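Phosphoinositol-specific phospholipase C (Pseudomonas sp., PDB 5FYP) probably cleaves phosphoinositide lipids between the glycerol backbone and the inositol phosphate headgroup, in a reaction that depends on calcium. Local coordinates at residues 6-11 with 43-48; 20-25 with 293-298; 27-32 with 68-73. All coordinates share one frame; numbering follows the deposited sequence. Where two conformers were deposited one is given.

Contact 1: 6-11 with 43-48; sequences AFIDPA and SVRTLE. With CA (calcium ion), chain I.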
loop_
_atom_site.group_PDB
_atom_site.type_symbol
_atom_site.label_atom_id
_atom_site.label_comp_id
_atom_site.label_asym_id
_atom_site.label_seq_id
_atom_site.Cartn_x
_atom_site.Cartn_y
_atom_site.Cartn_z
ATOM N N ALA A 6 -1.677 -20.988 7.814
ATOM C CA ALA A 6 -1.257 -21.925 6.754
ATOM C C ALA A 6 -0.887 -21.256 5.446
ATOM O O ALA A 6 -0.065 -21.779 4.703
ATOM C CB ALA A 6 -2.326 -22.985 6.511
ATOM N N PHE A 7 -1.468 -20.097 5.166
ATOM C CA PHE A 7 -1.244 -19.449 3.887
ATOM C C PHE A 7 0.131 -18.811 3.753
ATOM O O PHE A 7 0.492 -18.378 2.651
ATOM C CB PHE A 7 -2.382 -18.461 3.517
ATOM C CG PHE A 7 -2.424 -17.182 4.297
ATOM C CD1 PHE A 7 -1.625 -16.122 3.940
ATOM C CD2 PHE A 7 -3.321 -17.014 5.353
ATOM C CE1 PHE A 7 -1.698 -14.923 4.609
ATOM C CE2 PHE A 7 -3.395 -15.809 6.017
ATOM C CZ PHE A 7 -2.588 -14.753 5.635
ATOM N N ILE A 8 0.885 -18.714 4.843
ATOM C CA ILE A 8 2.216 -18.071 4.801
ATOM C C ILE A 8 3.282 -19.164 4.744
ATOM O O ILE A 8 3.407 -19.988 5.633
ATOM C CB ILE A 8 2.457 -17.166 6.018
ATOM C CG1 ILE A 8 1.404 -16.048 6.035
ATOM C CG2 ILE A 8 3.882 -16.592 5.965
ATOM C CD1 ILE A 8 1.539 -15.053 7.147
ATOM N N ASP A 9 4.060 -19.152 3.680
ATOM C CA ASP A 9 5.218 -20.060 3.599
ATOM C C ASP A 9 6.188 -19.680 4.724
ATOM O O ASP A 9 6.623 -18.553 4.762
ATOM C CB ASP A 9 5.833 -19.929 2.200
ATOM C CG ASP A 9 7.032 -20.807 1.963
ATOM O OD1 ASP A 9 7.671 -21.283 2.923
ATOM O OD2 ASP A 9 7.360 -20.976 0.780
ATOM N N PRO A 10 6.566 -20.655 5.605
ATOM C CA PRO A 10 7.453 -20.318 6.710
ATOM C C PRO A 10 8.811 -19.739 6.272
ATOM O O PRO A 10 9.429 -18.999 7.026
ATOM C CB PRO A 10 7.615 -21.645 7.452
ATOM C CG PRO A 10 6.374 -22.400 7.128
ATOM C CD PRO A 10 6.061 -22.037 5.712
ATOM N N ALA A 11 9.234 -20.024 5.041
ATOM C CA ALA A 11 10.490 -19.460 4.515
ATOM C C ALA A 11 10.402 -17.931 4.359
ATOM O O ALA A 11 11.432 -17.266 4.230
ATOM C CB ALA A 11 10.828 -20.110 3.189
ATOM N N SER A 43 -7.157 -14.275 5.111
ATOM C CA SER A 43 -6.637 -14.818 3.843
ATOM C C SER A 43 -5.357 -14.197 3.331
ATOM O O SER A 43 -4.592 -14.872 2.664
ATOM C CB SER A 43 -7.673 -14.723 2.731
ATOM O OG SER A 43 -8.860 -15.393 3.066
ATOM N N VAL A 44 -5.182 -12.892 3.530
ATOM C CA VAL A 44 -4.056 -12.134 2.960
ATOM C C VAL A 44 -3.558 -11.111 3.982
ATOM O O VAL A 44 -4.204 -10.867 5.008
ATOM C CB VAL A 44 -4.400 -11.446 1.622
ATOM C CG1 VAL A 44 -4.743 -12.478 0.537
ATOM C CG2 VAL A 44 -5.522 -10.433 1.765
ATOM N N ARG A 45 -2.436 -10.457 3.661
ATOM C CA ARG A 45 -1.815 -9.422 4.473
ATOM C C ARG A 45 -1.684 -8.090 3.739
ATOM O O ARG A 45 -1.073 -7.180 4.268
ATOM C CB ARG A 45 -0.466 -9.866 5.054
ATOM C CG ARG A 45 -0.576 -11.022 6.027
ATOM C CD ARG A 45 -0.918 -10.580 7.427
ATOM N NE ARG A 45 -1.237 -11.737 8.304
ATOM C CZ ARG A 45 -2.429 -12.314 8.359
ATOM N NH1 ARG A 45 -3.441 -11.883 7.625
ATOM N NH2 ARG A 45 -2.633 -13.337 9.170
ATOM N N THR A 46 -2.299 -7.979 2.566
ATOM C CA THR A 46 -2.275 -6.724 1.784
ATOM C C THR A 46 -3.684 -6.411 1.369
ATOM O O THR A 46 -4.324 -7.204 0.654
ATOM C CB THR A 46 -1.299 -6.835 0.609
ATOM O OG1 THR A 46 0.027 -7.043 1.118
ATOM C CG2 THR A 46 -1.279 -5.540 -0.204
ATOM N N LEU A 47 -4.156 -5.238 1.800
ATOM C CA LEU A 47 -5.559 -4.787 1.657
ATOM C C LEU A 47 -5.604 -3.470 0.932
ATOM O O LEU A 47 -4.569 -2.920 0.559
ATOM C CB LEU A 47 -6.223 -4.631 3.057
ATOM C CG LEU A 47 -6.599 -5.930 3.810
ATOM C CD1 LEU A 47 -5.562 -6.966 4.092
ATOM C CD2 LEU A 47 -7.332 -5.533 5.064
ATOM N N GLU A 48 -6.808 -2.966 0.657
ATOM C CA GLU A 48 -6.976 -1.747 -0.149
ATOM C C GLU A 48 -8.208 -0.992 0.322
ATOM O O GLU A 48 -9.244 -1.594 0.582
ATOM C CB GLU A 48 -7.104 -2.068 -1.637
ATOM C CG GLU A 48 -7.238 -0.848 -2.536
ATOM C CD GLU A 48 -7.106 -1.148 -4.012
ATOM O OE1 GLU A 48 -7.201 -2.328 -4.394
ATOM O OE2 GLU A 48 -6.922 -0.170 -4.794
HETATM CA CA CA I . -8.797 0.962 -5.753
HETATM O O HOH W 1 -8.199 0.018 -7.881
HETATM O O HOH W 2 -10.489 1.670 -7.332
#
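Arg45 NH1 donates to two backbone carbonyls while its guanidinium lies against the end of Phe7. One bond, to Val44 O, is weak and bent, at 2.9 Å; the other goes to Leu41 O. Arg45 NH1 stands 3.6 Å from Phe7 CZ, close to the plane of the ring. The two flat groups are turned 85° apart. Phe7 therefore presents its edge at CZ to one face of the guanidinium, off its centre. The Arg45 chain bends at chi2 (-84°), which brings its head back to this spot. NH2 of Arg45 makes a salt bridge with Glu3.

The ring face of Phe7 has a different neighbour. Ser43 O sits over its centre, 3.3 Å above the plane. That oxygen also accepts a hydrogen bond from Arg294 NH1. Ile8 adds a looser touch, with CD1 4.5 Å from Arg45 NE. Replacing Phe7 by an alanine would probably uncover the Arg45 guanidinium face and the Ser43 carbonyl together, opening a gap in this buried patch.

Farther along, Asp9 OD1 accepts from Ala11 N, forming an Asx turn. The N-terminal loop packs on the residues leading into strand 46-52. That strand supplies a calcium ligand, Glu48 OE2, at 2.4 Å. This is consistent with a TIM-barrel fold, in which metal ligands sit toward strand ends.

Contact 2: 20-25 with 293-298; sequences IAQVAC and YRIRPF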
loop_
_atom_site.group_PDB
_atom_site.type_symbol
_atom_site.label_atom_id
_atom_site.label_comp_id
_atom_site.label_asym_id
_atom_site.label_seq_id
_atom_site.Cartn_x
_atom_site.Cartn_y
_atom_site.Cartn_z
ATOM N N ILE A 20 9.631 -11.048 -1.099
ATOM C CA ILE A 20 8.430 -11.819 -0.803
ATOM C C ILE A 20 7.316 -11.446 -1.795
ATOM O O ILE A 20 7.039 -10.264 -2.030
ATOM C CB ILE A 20 7.969 -11.576 0.645
ATOM C CG1 ILE A 20 9.058 -11.963 1.647
ATOM C CG2 ILE A 20 6.677 -12.317 0.917
ATOM C CD1 ILE A 20 8.751 -11.603 3.070
ATOM N N ALA A 21 6.696 -12.476 -2.354
ATOM C CA ALA A 21 5.516 -12.357 -3.210
ATOM C C ALA A 21 4.259 -12.618 -2.381
ATOM O O ALA A 21 4.213 -13.547 -1.556
ATOM C CB ALA A 21 5.577 -13.341 -4.350
ATOM N N GLN A 22 3.224 -11.851 -2.672
ATOM C CA GLN A 22 1.955 -11.934 -1.979
ATOM C C GLN A 22 0.788 -11.874 -2.933
ATOM O O GLN A 22 0.780 -11.089 -3.903
ATOM C CB GLN A 22 1.772 -10.757 -1.012
ATOM C CG GLN A 22 2.869 -10.564 -0.006
ATOM C CD GLN A 22 2.479 -9.514 1.017
ATOM O OE1 GLN A 22 1.339 -9.500 1.535
ATOM N NE2 GLN A 22 3.412 -8.649 1.346
ATOM N N VAL A 23 -0.270 -12.568 -2.569
ATOM C CA VAL A 23 -1.623 -12.273 -3.051
ATOM C C VAL A 23 -2.138 -11.085 -2.237
ATOM O O VAL A 23 -2.110 -11.108 -1.001
ATOM C CB VAL A 23 -2.549 -13.479 -2.830
ATOM C CG1 VAL A 23 -3.965 -13.184 -3.271
ATOM C CG2 VAL A 23 -2.006 -14.707 -3.569
ATOM N N ALA A 24 -2.602 -10.068 -2.947
ATOM C CA ALA A 24 -3.214 -8.881 -2.359
ATOM C C ALA A 24 -4.665 -8.838 -2.788
ATOM O O ALA A 24 -5.064 -9.408 -3.805
ATOM C CB ALA A 24 -2.485 -7.632 -2.823
ATOM N N CYS A 25 -5.488 -8.115 -2.028
ATOM C CA CYS A 25 -6.844 -7.890 -2.479
ATOM C C CYS A 25 -6.878 -6.781 -3.526
ATOM O O CYS A 25 -5.955 -6.034 -3.652
ATOM C CB CYS A 25 -7.770 -7.538 -1.317
ATOM S SG CYS A 25 -7.863 -5.795 -0.933
ATOM N N TYR A 293 0.058 -21.658 -0.632
ATOM C CA TYR A 293 0.472 -20.429 0.010
ATOM C C TYR A 293 -0.031 -19.193 -0.749
ATOM O O TYR A 293 -0.115 -19.190 -1.980
ATOM C CB TYR A 293 1.984 -20.358 0.125
ATOM C CG TYR A 293 2.598 -21.453 0.970
ATOM C CD1 TYR A 293 2.214 -21.638 2.301
ATOM C CD2 TYR A 293 3.589 -22.257 0.455
ATOM C CE1 TYR A 293 2.777 -22.649 3.087
ATOM C CE2 TYR A 293 4.178 -23.262 1.234
ATOM C CZ TYR A 293 3.761 -23.413 2.548
ATOM O OH TYR A 293 4.344 -24.418 3.313
ATOM N N ARG A 294 -0.321 -18.139 0.015
ATOM C CA ARG A 294 -0.598 -16.805 -0.535
ATOM C C ARG A 294 0.516 -15.811 -0.279
ATOM O O ARG A 294 0.454 -14.689 -0.776
ATOM C CB ARG A 294 -1.925 -16.248 -0.043
ATOM C CG ARG A 294 -3.109 -17.132 -0.376
ATOM C CD ARG A 294 -4.434 -16.362 -0.352
ATOM N NE ARG A 294 -5.577 -17.269 -0.307
ATOM C CZ ARG A 294 -6.016 -17.882 0.789
ATOM N NH1 ARG A 294 -5.525 -17.615 1.972
ATOM N NH2 ARG A 294 -7.003 -18.774 0.679
ATOM N N ILE A 295 1.541 -16.210 0.490
ATOM C CA ILE A 295 2.718 -15.385 0.767
ATOM C C ILE A 295 3.908 -16.323 0.721
ATOM O O ILE A 295 3.929 -17.345 1.427
ATOM C CB ILE A 295 2.660 -14.673 2.138
ATOM C CG1 ILE A 295 1.460 -13.720 2.199
ATOM C CG2 ILE A 295 3.968 -13.982 2.446
ATOM C CD1 ILE A 295 1.366 -12.904 3.445
ATOM N N ARG A 296 4.898 -16.013 -0.105
ATOM C CA ARG A 296 6.093 -16.848 -0.188
ATOM C C ARG A 296 7.228 -16.081 -0.809
ATOM O O ARG A 296 7.010 -15.145 -1.563
ATOM C CB ARG A 296 5.842 -18.100 -1.002
ATOM C CG ARG A 296 5.110 -17.885 -2.275
ATOM C CD ARG A 296 5.270 -19.075 -3.187
ATOM N NE ARG A 296 6.555 -18.992 -3.875
ATOM C CZ ARG A 296 6.931 -19.745 -4.895
ATOM N NH1 ARG A 296 6.137 -20.715 -5.384
ATOM N NH2 ARG A 296 8.122 -19.485 -5.422
ATOM N N PRO A 297 8.463 -16.502 -0.525
ATOM C CA PRO A 297 9.580 -15.924 -1.259
ATOM C C PRO A 297 9.472 -16.208 -2.759
ATOM O O PRO A 297 8.915 -17.236 -3.150
ATOM C CB PRO A 297 10.805 -16.677 -0.680
ATOM C CG PRO A 297 10.342 -17.239 0.605
ATOM C CD PRO A 297 8.900 -17.553 0.419
ATOM N N PHE A 298 10.020 -15.327 -3.590
ATOM C CA PHE A 298 10.109 -15.592 -5.034
ATOM C C PHE A 298 10.833 -16.863 -5.361
ATOM O O PHE A 298 10.564 -17.426 -6.422
ATOM C CB PHE A 298 10.846 -14.455 -5.729
ATOM C CG PHE A 298 10.063 -13.176 -5.792
ATOM C CD1 PHE A 298 8.905 -13.073 -6.547
ATOM C CD2 PHE A 298 10.476 -12.073 -5.090
ATOM C CE1 PHE A 298 8.185 -11.890 -6.585
ATOM C CE2 PHE A 298 9.775 -10.889 -5.139
ATOM C CZ PHE A 298 8.617 -10.792 -5.874
ATOM O OXT PHE A 298 11.660 -17.275 -4.589
#
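Three backbone hydrogen bonds join 20-25 to 293-298 as antiparallel neighbours. Ala21 and Arg296 form the hydrogen-bonded pair and exchange two of them. Ala21 N gives to Arg296 O at 2.8 Å, and Arg296 N gives to Ala21 O at 2.9 Å. The third runs from Val23 N to Arg294 O and is nearly straight at hydrogen (169°). Ile20 with Pro297 and Gln22 with Ile295 are the non-hydrogen-bonded pairs.

CA-H...O contacts fill in between these bonds. Ile295 CA lies 3.3 Å from Ala21 O, and Gln22 CA approaches Arg294 O.

Side-chain contacts follow. With chi1 at -59° in Ile20 and -61° in Ile295, the two CG2 methyls are left to meet, Ile20 CG2 to Ile295 CG2 at 3.5 Å. The aliphatic part of Gln22 lies along Ile295, Gln22 CG to Ile295 CG1 at 4.1 Å. Its amide oxygen then bonds Thr46 OG1. CG2 of Val23 rests on CB of Arg294 at 3.8 Å. The long Arg294 chain leads away to Ala286 O and Ser43 O.

One aromatic ring closes the end. Phe298 sets a face over the Ile20-Ala21 peptide, and its CE1 touches Ala21 CB at 3.7 Å. Phe253 meets this ring edge-to-face.

Strand 20-25 lies between 279-282, its parallel neighbour, and the C-terminal strand 295-297. Phe269 and Ile273 of helix 269-274 cover the face that bears Ala21 and Arg296.

Contact 3: 27-32 with 68-73; sequences NCYEKQ and VRHNPG. With CA (calcium ion), chain I.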
loop_
_atom_site.group_PDB
_atom_site.type_symbol
_atom_site.label_atom_id
_atom_site.label_comp_id
_atom_site.label_asym_id
_atom_site.label_seq_id
_atom_site.Cartn_x
_atom_site.Cartn_y
_atom_site.Cartn_z
ATOM N N ASN A 27 -9.621 -3.781 -3.988
ATOM C CA ASN A 27 -10.851 -3.122 -3.549
ATOM C C ASN A 27 -11.651 -3.948 -2.547
ATOM O O ASN A 27 -12.896 -3.920 -2.539
ATOM C CB ASN A 27 -11.727 -2.702 -4.704
ATOM C CG ASN A 27 -11.155 -1.539 -5.491
ATOM O OD1 ASN A 27 -10.113 -0.972 -5.170
ATOM N ND2 ASN A 27 -11.785 -1.261 -6.558
ATOM N N CYS A 28 -10.965 -4.635 -1.627
ATOM C CA CYS A 28 -11.669 -5.527 -0.700
ATOM C C CYS A 28 -12.487 -4.889 0.396
ATOM O O CYS A 28 -13.099 -5.600 1.187
ATOM C CB CYS A 28 -10.747 -6.556 -0.089
ATOM S SG CYS A 28 -9.314 -5.891 0.750
ATOM N N TYR A 29 -12.503 -3.563 0.429
ATOM C CA TYR A 29 -13.473 -2.821 1.234
ATOM C C TYR A 29 -14.901 -2.891 0.683
ATOM O O TYR A 29 -15.858 -2.536 1.378
ATOM C CB TYR A 29 -13.031 -1.338 1.318
ATOM C CG TYR A 29 -13.173 -0.610 0.014
ATOM C CD1 TYR A 29 -14.399 -0.073 -0.361
ATOM C CD2 TYR A 29 -12.143 -0.550 -0.910
ATOM C CE1 TYR A 29 -14.567 0.502 -1.608
ATOM C CE2 TYR A 29 -12.315 0.016 -2.150
ATOM C CZ TYR A 29 -13.551 0.532 -2.495
ATOM O OH TYR A 29 -13.771 1.057 -3.752
ATOM N N GLU A 30 -15.065 -3.292 -0.561
ATOM C CA GLU A 30 -16.394 -3.403 -1.142
ATOM C C GLU A 30 -17.111 -4.639 -0.608
ATOM O O GLU A 30 -16.543 -5.731 -0.497
ATOM C CB GLU A 30 -16.366 -3.440 -2.663
ATOM C CG GLU A 30 -15.799 -2.203 -3.309
ATOM C CD GLU A 30 -15.984 -2.201 -4.807
ATOM O OE1 GLU A 30 -17.156 -2.287 -5.229
ATOM O OE2 GLU A 30 -14.991 -2.122 -5.543
ATOM N N LYS A 31 -18.392 -4.438 -0.287
ATOM C CA LYS A 31 -19.208 -5.498 0.296
ATOM C C LYS A 31 -19.229 -6.750 -0.559
ATOM O O LYS A 31 -19.347 -7.869 -0.062
ATOM C CB LYS A 31 -20.647 -4.975 0.552
ATOM C CG LYS A 31 -20.740 -3.917 1.639
ATOM C CD LYS A 31 -22.158 -3.374 1.759
ATOM C CE LYS A 31 -22.233 -2.190 2.687
ATOM N NZ LYS A 31 -23.636 -1.773 2.877
ATOM N N GLN A 32 -19.159 -6.570 -1.874
ATOM C CA GLN A 32 -19.204 -7.704 -2.800
ATOM C C GLN A 32 -17.984 -8.611 -2.735
ATOM O O GLN A 32 -18.040 -9.742 -3.210
ATOM C CB GLN A 32 -19.361 -7.200 -4.264
ATOM C CG GLN A 32 -18.186 -6.332 -4.775
ATOM C CD GLN A 32 -18.287 -5.978 -6.236
ATOM O OE1 GLN A 32 -18.630 -6.842 -7.063
ATOM N NE2 GLN A 32 -18.020 -4.733 -6.585
ATOM N N VAL A 68 -15.013 6.186 2.546
ATOM C CA VAL A 68 -14.540 5.013 1.806
ATOM C C VAL A 68 -15.706 4.459 0.995
ATOM O O VAL A 68 -16.723 4.032 1.550
ATOM C CB VAL A 68 -13.925 3.953 2.722
ATOM C CG1 VAL A 68 -13.678 2.644 1.992
ATOM C CG2 VAL A 68 -12.637 4.471 3.347
ATOM N N ARG A 69 -15.505 4.439 -0.325
ATOM C CA ARG A 69 -16.477 3.918 -1.292
ATOM C C ARG A 69 -15.786 3.792 -2.638
ATOM O O ARG A 69 -14.702 4.377 -2.841
ATOM C CB ARG A 69 -17.692 4.832 -1.433
ATOM C CG ARG A 69 -17.368 6.190 -2.039
ATOM C CD ARG A 69 -18.634 7.003 -2.246
ATOM N NE ARG A 69 -18.340 8.308 -2.855
ATOM C CZ ARG A 69 -17.896 9.358 -2.190
ATOM N NH1 ARG A 69 -17.797 9.338 -0.865
ATOM N NH2 ARG A 69 -17.531 10.464 -2.868
ATOM N N HIS A 70 -16.443 3.115 -3.571
ATOM C CA HIS A 70 -15.879 2.952 -4.892
ATOM C C HIS A 70 -16.204 4.107 -5.847
ATOM O O HIS A 70 -15.309 4.637 -6.500
ATOM C CB HIS A 70 -16.336 1.636 -5.495
ATOM C CG HIS A 70 -15.671 1.292 -6.797
ATOM N ND1 HIS A 70 -16.349 1.221 -7.980
ATOM C CD2 HIS A 70 -14.377 1.088 -7.108
ATOM C CE1 HIS A 70 -15.521 0.910 -8.958
ATOM N NE2 HIS A 70 -14.314 0.838 -8.458
ATOM N N ASN A 71 -17.473 4.456 -5.931
ATOM C CA ASN A 71 -17.918 5.395 -6.950
ATOM C C ASN A 71 -17.973 6.837 -6.470
ATOM O O ASN A 71 -18.010 7.074 -5.286
ATOM C CB ASN A 71 -19.281 4.966 -7.467
ATOM C CG ASN A 71 -19.245 3.585 -8.104
ATOM O OD1 ASN A 71 -19.977 2.697 -7.710
ATOM N ND2 ASN A 71 -18.314 3.378 -9.026
ATOM N N PRO A 72 -17.947 7.812 -7.405
ATOM C CA PRO A 72 -17.994 9.216 -6.980
ATOM C C PRO A 72 -19.198 9.582 -6.154
ATOM O O PRO A 72 -19.085 10.409 -5.260
ATOM C CB PRO A 72 -18.021 10.007 -8.292
ATOM C CG PRO A 72 -17.584 9.088 -9.358
ATOM C CD PRO A 72 -17.658 7.666 -8.838
ATOM N N GLY A 73 -20.340 8.982 -6.454
ATOM C CA GLY A 73 -21.559 9.206 -5.627
ATOM C C GLY A 73 -22.496 10.352 -6.110
ATOM O O GLY A 73 -23.603 10.602 -5.532
HETATM CA CA CA I . -8.797 0.962 -5.753
HETATM O O HOH W 1 -8.199 0.018 -7.881
HETATM O O HOH W 2 -10.489 1.670 -7.332
#
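Tyr29 and His70 meet at about a right angle. The hydroxyl of Tyr29 comes in at the edge of the imidazole, in its plane. Tyr29 OH lies 3.1 Å from His70 CA and 3.2 Å from His70 CB. Its hydrogen-bond partner is Asp50 OD2. Asp50 binds calcium through OD1, so Tyr29 is a second-shell residue that probably helps to position it.

Glu30 takes a different side of His70. Its carboxylate plane is nearly parallel to the ring (16°), with OE2 over one face, toward the CG-CD2 side. Glu30 OE2 is 3.6 Å from His70 CD2. The other oxygen, Glu30 OE1, accepts from Gln32 NE2 at 2.9 Å.

The base of Tyr29 is apolar. The Val68 side chain meets it at a slant, CG1 touching Tyr29 CD1 at 3.7 Å. With chi1 at 70°, the Tyr29 ring folds back, and Asn27 O lies over one face near the rim. Asn27 O also receives Glu30 N at 3.0 Å, across a type I beta turn.

Asn27 is itself a calcium ligand. Two loops, each following a strand, meet here beside the metal, consistent with a TIM-barrel phospholipase C, in which loops after the strands surround the calcium site.

Overall arrangement
Contacts 1 and 2 are neighbours, their centres about 6 Å apart. Phe7 O lies 2.8 Å from Arg294 N, probably a hydrogen bond, so the two contacts touch directly. Strands 20-25 and 46-52 are consecutive in the chain. Contact 3 is about 23 Å from contact 1 and 24 Å from contact 2, centre to centre. It is still tied to both. Glu48 OE1 stands 2.9 Å from Asn27 N, and Glu48 and Asn27 bind the same calcium ion, with Asp50 and Asp119. The Cys25-Cys28 disulfide joins the end of strand 20-25 to the turn of contact 3. Two calcium-bound waters complete the site.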